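Local atomic coordinates of Ctr9 protein (Myceliophthora thermophila, PDB entry 6AF0), a protein that probably binds the RNA polymerase II complex, this chain being the mainly helical portion that carries its tetratricopeptide repeats. Residues 755-767 with 776-788. Sequence-based numbering, arbitrary orientation.
Sequences DYKNALQIFIKVR and YVNMGHIYAELRQ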
loop_
_atom_site.group_PDB
_atom_site.type_symbol
_atom_site.label_atom_id
_atom_site.label_comp_id
_atom_site.label_asym_id
_atom_site.label_seq_id
_atom_site.Cartn_x
_atom_site.Cartn_y
_atom_site.Cartn_z
ATOM N N ASP A 755 -33.114 33.421 11.609
ATOM C CA ASP A 755 -33.191 32.050 11.181
ATOM C C ASP A 755 -32.524 31.225 12.251
ATOM O O ASP A 755 -31.349 30.904 12.162
ATOM C CB ASP A 755 -32.498 31.856 9.841
ATOM C CG ASP A 755 -32.645 30.462 9.325
ATOM O OD1 ASP A 755 -33.006 29.571 10.127
ATOM O OD2 ASP A 755 -32.396 30.259 8.122
ATOM N N TYR A 756 -33.297 30.877 13.258
ATOM C CA TYR A 756 -32.783 30.181 14.426
ATOM C C TYR A 756 -32.615 28.716 14.081
ATOM O O TYR A 756 -31.609 28.093 14.412
ATOM C CB TYR A 756 -33.754 30.318 15.601
ATOM C CG TYR A 756 -34.031 31.748 15.992
ATOM C CD1 TYR A 756 -33.523 32.289 17.170
ATOM C CD2 TYR A 756 -34.793 32.568 15.171
ATOM C CE1 TYR A 756 -33.770 33.616 17.510
ATOM C CE2 TYR A 756 -35.054 33.876 15.500
ATOM C CZ TYR A 756 -34.551 34.410 16.668
ATOM O OH TYR A 756 -34.838 35.733 16.970
ATOM N N LYS A 757 -33.623 28.190 13.401
ATOM C CA LYS A 757 -33.707 26.768 13.067
ATOM C C LYS A 757 -32.421 26.193 12.464
ATOM O O LYS A 757 -31.897 25.205 12.975
ATOM C CB LYS A 757 -34.935 26.451 12.184
ATOM C CG LYS A 757 -35.703 27.647 11.628
ATOM C CD LYS A 757 -37.197 27.369 11.531
ATOM C CE LYS A 757 -38.004 28.659 11.465
ATOM N NZ LYS A 757 -39.461 28.391 11.637
ATOM N N ASN A 758 -31.904 26.795 11.397
ATOM C CA ASN A 758 -30.671 26.256 10.785
ATOM C C ASN A 758 -29.420 26.809 11.453
ATOM O O ASN A 758 -28.412 26.111 11.564
ATOM C CB ASN A 758 -30.592 26.411 9.251
ATOM C CG ASN A 758 -31.679 27.280 8.688
ATOM O OD1 ASN A 758 -32.793 27.292 9.202
ATOM N ND2 ASN A 758 -31.370 28.007 7.623
ATOM N N ALA A 759 -29.481 28.047 11.925
ATOM C CA ALA A 759 -28.365 28.576 12.681
ATOM C C ALA A 759 -28.096 27.581 13.782
ATOM O O ALA A 759 -26.949 27.292 14.084
ATOM C CB ALA A 759 -28.675 29.941 13.258
ATOM N N LEU A 760 -29.163 27.029 14.348
ATOM C CA LEU A 760 -29.045 25.964 15.333
ATOM C C LEU A 760 -28.376 24.677 14.826
ATOM O O LEU A 760 -27.741 23.975 15.594
ATOM C CB LEU A 760 -30.412 25.614 15.920
ATOM C CG LEU A 760 -30.365 24.523 16.993
ATOM C CD1 LEU A 760 -29.354 24.928 18.045
ATOM C CD2 LEU A 760 -31.719 24.271 17.626
ATOM N N GLN A 761 -28.543 24.347 13.554
ATOM C CA GLN A 761 -27.816 23.213 12.959
ATOM C C GLN A 761 -26.316 23.420 13.060
ATOM O O GLN A 761 -25.586 22.563 13.572
ATOM C CB GLN A 761 -28.183 23.031 11.489
ATOM C CG GLN A 761 -29.629 22.660 11.258
ATOM C CD GLN A 761 -29.851 21.175 11.393
ATOM O OE1 GLN A 761 -29.464 20.569 12.400
ATOM N NE2 GLN A 761 -30.470 20.573 10.377
ATOM N N ILE A 762 -25.877 24.571 12.558
ATOM C CA ILE A 762 -24.475 24.980 12.624
ATOM C C ILE A 762 -23.999 24.821 14.051
ATOM O O ILE A 762 -23.043 24.092 14.319
ATOM C CB ILE A 762 -24.264 26.446 12.184
ATOM C CG1 ILE A 762 -24.438 26.605 10.663
ATOM C CG2 ILE A 762 -22.874 26.914 12.569
ATOM C CD1 ILE A 762 -25.751 27.212 10.230
ATOM N N PHE A 763 -24.712 25.479 14.960
ATOM C CA PHE A 763 -24.426 25.398 16.381
ATOM C C PHE A 763 -24.270 23.974 16.914
ATOM O O PHE A 763 -23.427 23.763 17.762
ATOM C CB PHE A 763 -25.468 26.153 17.222
ATOM C CG PHE A 763 -25.258 27.640 17.242
ATOM C CD1 PHE A 763 -24.017 28.167 17.532
ATOM C CD2 PHE A 763 -26.306 28.516 16.972
ATOM C CE1 PHE A 763 -23.818 29.536 17.536
ATOM C CE2 PHE A 763 -26.109 29.886 16.971
ATOM C CZ PHE A 763 -24.859 30.397 17.251
ATOM N N ILE A 764 -25.054 23.005 16.445
ATOM C CA ILE A 764 -25.031 21.664 17.074
ATOM C C ILE A 764 -23.753 20.925 16.779
ATOM O O ILE A 764 -23.233 20.188 17.641
ATOM C CB ILE A 764 -26.159 20.714 16.618
ATOM C CG1 ILE A 764 -27.534 21.355 16.777
ATOM C CG2 ILE A 764 -26.125 19.414 17.433
ATOM C CD1 ILE A 764 -28.438 21.061 15.601
ATOM N N LYS A 765 -23.288 21.071 15.545
ATOM C CA LYS A 765 -22.109 20.349 15.128
ATOM C C LYS A 765 -20.824 21.146 15.300
ATOM O O LYS A 765 -19.755 20.559 15.383
ATOM C CB LYS A 765 -22.275 19.770 13.720
ATOM C CG LYS A 765 -23.055 18.448 13.712
ATOM C CD LYS A 765 -22.684 17.537 14.892
ATOM C CE LYS A 765 -22.980 16.059 14.662
ATOM N NZ LYS A 765 -22.156 15.427 13.589
ATOM N N VAL A 766 -20.920 22.466 15.397
ATOM C CA VAL A 766 -19.807 23.230 15.971
ATOM C C VAL A 766 -19.643 22.894 17.460
ATOM O O VAL A 766 -18.521 22.740 17.919
ATOM C CB VAL A 766 -19.901 24.758 15.748
ATOM C CG1 VAL A 766 -21.156 25.325 16.324
ATOM C CG2 VAL A 766 -18.747 25.479 16.411
ATOM N N ARG A 767 -20.749 22.758 18.193
ATOM C CA ARG A 767 -20.719 22.372 19.627
ATOM C C ARG A 767 -19.937 21.093 19.938
ATOM O O ARG A 767 -19.303 20.999 20.984
ATOM C CB ARG A 767 -22.141 22.247 20.217
ATOM C CG ARG A 767 -22.367 21.067 21.163
ATOM C CD ARG A 767 -23.761 21.106 21.748
ATOM N NE ARG A 767 -24.121 19.885 22.458
ATOM C CZ ARG A 767 -25.320 19.650 22.990
ATOM N NH1 ARG A 767 -26.299 20.550 22.889
ATOM N NH2 ARG A 767 -25.546 18.508 23.630
ATOM N N TYR A 776 -21.695 27.254 24.191
ATOM C CA TYR A 776 -22.841 26.854 25.002
ATOM C C TYR A 776 -23.748 28.045 25.361
ATOM O O TYR A 776 -24.969 27.917 25.446
ATOM C CB TYR A 776 -22.355 26.140 26.263
ATOM C CG TYR A 776 -21.842 24.739 25.996
ATOM C CD1 TYR A 776 -22.585 23.619 26.369
ATOM C CD2 TYR A 776 -20.621 24.524 25.351
ATOM C CE1 TYR A 776 -22.125 22.329 26.119
ATOM C CE2 TYR A 776 -20.150 23.242 25.097
ATOM C CZ TYR A 776 -20.898 22.146 25.486
ATOM O OH TYR A 776 -20.427 20.874 25.245
ATOM N N VAL A 777 -23.144 29.205 25.549
ATOM C CA VAL A 777 -23.891 30.411 25.845
ATOM C C VAL A 777 -24.773 30.727 24.643
ATOM O O VAL A 777 -25.976 30.894 24.778
ATOM C CB VAL A 777 -22.941 31.592 26.163
ATOM C CG1 VAL A 777 -23.697 32.897 26.345
ATOM C CG2 VAL A 777 -22.137 31.298 27.422
ATOM N N ASN A 778 -24.153 30.783 23.473
ATOM C CA ASN A 778 -24.848 31.070 22.221
ATOM C C ASN A 778 -25.951 30.063 21.923
ATOM O O ASN A 778 -26.984 30.400 21.337
ATOM C CB ASN A 778 -23.854 31.033 21.069
ATOM C CG ASN A 778 -22.790 32.113 21.164
ATOM O OD1 ASN A 778 -22.853 33.025 21.996
ATOM N ND2 ASN A 778 -21.809 32.020 20.289
ATOM N N MET A 779 -25.703 28.816 22.307
ATOM C CA MET A 779 -26.702 27.758 22.199
ATOM C C MET A 779 -27.883 28.027 23.117
ATOM O O MET A 779 -29.027 28.068 22.669
ATOM C CB MET A 779 -26.083 26.412 22.551
ATOM C CG MET A 779 -25.406 25.727 21.376
ATOM S SD MET A 779 -25.457 23.944 21.605
ATOM C CE MET A 779 -25.759 23.416 19.936
ATOM N N GLY A 780 -27.592 28.216 24.402
ATOM C CA GLY A 780 -28.606 28.634 25.373
ATOM C C GLY A 780 -29.453 29.818 24.902
ATOM O O GLY A 780 -30.646 29.859 25.146
ATOM N N HIS A 781 -28.837 30.770 24.209
ATOM C CA HIS A 781 -29.556 31.916 23.634
ATOM C C HIS A 781 -30.579 31.524 22.568
ATOM O O HIS A 781 -31.693 32.045 22.542
ATOM C CB HIS A 781 -28.579 32.902 23.008
ATOM C CG HIS A 781 -27.643 33.533 23.984
ATOM N ND1 HIS A 781 -27.780 33.390 25.347
ATOM C CD2 HIS A 781 -26.585 34.357 23.797
ATOM C CE1 HIS A 781 -26.834 34.080 25.956
ATOM N NE2 HIS A 781 -26.099 34.681 25.038
ATOM N N ILE A 782 -30.173 30.638 21.669
ATOM C CA ILE A 782 -31.081 30.123 20.653
ATOM C C ILE A 782 -32.220 29.328 21.298
ATOM O O ILE A 782 -33.372 29.541 20.984
ATOM C CB ILE A 782 -30.335 29.254 19.611
ATOM C CG1 ILE A 782 -29.261 30.070 18.880
ATOM C CG2 ILE A 782 -31.295 28.658 18.589
ATOM C CD1 ILE A 782 -29.755 31.324 18.181
ATOM N N TYR A 783 -31.900 28.434 22.216
ATOM C CA TYR A 783 -32.918 27.565 22.804
ATOM C C TYR A 783 -33.889 28.336 23.678
ATOM O O TYR A 783 -35.039 27.945 23.833
ATOM C CB TYR A 783 -32.280 26.486 23.643
ATOM C CG TYR A 783 -31.736 25.343 22.856
ATOM C CD1 TYR A 783 -31.953 24.047 23.264
ATOM C CD2 TYR A 783 -30.996 25.544 21.706
ATOM C CE1 TYR A 783 -31.440 22.976 22.553
ATOM C CE2 TYR A 783 -30.487 24.479 20.997
ATOM C CZ TYR A 783 -30.708 23.198 21.424
ATOM O OH TYR A 783 -30.204 22.143 20.708
ATOM N N ALA A 784 -33.406 29.422 24.264
ATOM C CA ALA A 784 -34.257 30.357 24.981
ATOM C C ALA A 784 -35.304 30.956 24.047
ATOM O O ALA A 784 -36.468 31.097 24.434
ATOM C CB ALA A 784 -33.423 31.469 25.608
ATOM N N GLU A 785 -34.886 31.313 22.833
ATOM C CA GLU A 785 -35.803 31.843 21.827
ATOM C C GLU A 785 -36.820 30.799 21.363
ATOM O O GLU A 785 -38.000 31.101 21.200
ATOM C CB GLU A 785 -35.035 32.380 20.623
ATOM C CG GLU A 785 -35.851 33.370 19.812
ATOM C CD GLU A 785 -36.207 34.607 20.597
ATOM O OE1 GLU A 785 -35.460 34.940 21.532
ATOM O OE2 GLU A 785 -37.229 35.244 20.280
ATOM N N LEU A 786 -36.354 29.564 21.194
ATOM C CA LEU A 786 -37.169 28.473 20.637
ATOM C C LEU A 786 -38.042 27.802 21.683
ATOM O O LEU A 786 -38.515 26.681 21.478
ATOM C CB LEU A 786 -36.275 27.418 19.936
ATOM C CG LEU A 786 -36.146 27.470 18.400
ATOM C CD1 LEU A 786 -36.042 28.882 17.828
ATOM C CD2 LEU A 786 -34.943 26.652 17.961
ATOM N N ARG A 787 -38.256 28.471 22.811
ATOM C CA ARG A 787 -39.101 27.929 23.868
ATOM C C ARG A 787 -38.599 26.613 24.434
ATOM O O ARG A 787 -39.246 26.064 25.312
ATOM C CB ARG A 787 -40.533 27.726 23.358
ATOM C CG ARG A 787 -41.274 29.014 23.051
ATOM C CD ARG A 787 -41.775 29.666 24.324
ATOM N NE ARG A 787 -41.948 31.095 24.146
ATOM C CZ ARG A 787 -42.297 31.932 25.113
ATOM N NH1 ARG A 787 -42.533 31.481 26.342
ATOM N NH2 ARG A 787 -42.410 33.226 24.844
ATOM N N GLN A 788 -37.469 26.104 23.930
ATOM C CA GLN A 788 -36.916 24.833 24.391
ATOM C C GLN A 788 -36.088 25.151 25.608
ATOM O O GLN A 788 -34.877 25.299 25.536
ATOM C CB GLN A 788 -36.069 24.159 23.320
ATOM C CG GLN A 788 -36.863 23.658 22.127
ATOM C CD GLN A 788 -35.988 22.930 21.123
ATOM O OE1 GLN A 788 -35.415 21.871 21.440
ATOM N NE2 GLN A 788 -35.865 23.495 19.908
#
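Met-779 enters helix 756-767 as a knob, its thioether lodged among Leu-760, Phe-763, Ile-764 and Arg-767. The chain bends at its last torsion (chi3 141°), and CE lies against Phe-763 CB at 3.9 Å, close to Ile-764 and the Arg-767 side chain. Arg-767 runs extended from CG to NE and crosses Met-779 at about a right angle; Met-779 SD lies at the edge of the guanidinium, near its plane, 3.7 Å from Arg-767 NH1. One turn on, Ile-782 spreads its branches: CG1 packs obliquely against the Phe-763 ring, 3.7 Å from CE2, CG2 rests against Leu-760 CB at 4.1 Å, and CD1 reaches Tyr-756 CD1 at 4.0 Å. Phe-763 CE1 meets Asn-778 CB at 3.8 Å, while Asn-778 ND2 donates a hydrogen bond to the backbone of another protein's chain. The two helices run antiparallel, 10.3 Å apart at 149°, in the manner of neighbouring helices of a TPR superhelix; 776-788 falls in a predicted repeat, and helices 739-752 and 789-801 continue the stack. Leu-760 crosses Tyr-783 at about a right angle, and its CD2 lies 4.0 Å from Leu-786 CD2. At the far end, Tyr-756 meets Ile-782 and Leu-786 obliquely. A serine at Tyr-756 would probably leave Ile-782 CD1 without its ring partner and open a gap beside Leu-786. Next to it, Asp-755 caps the helix through Asn-758 N.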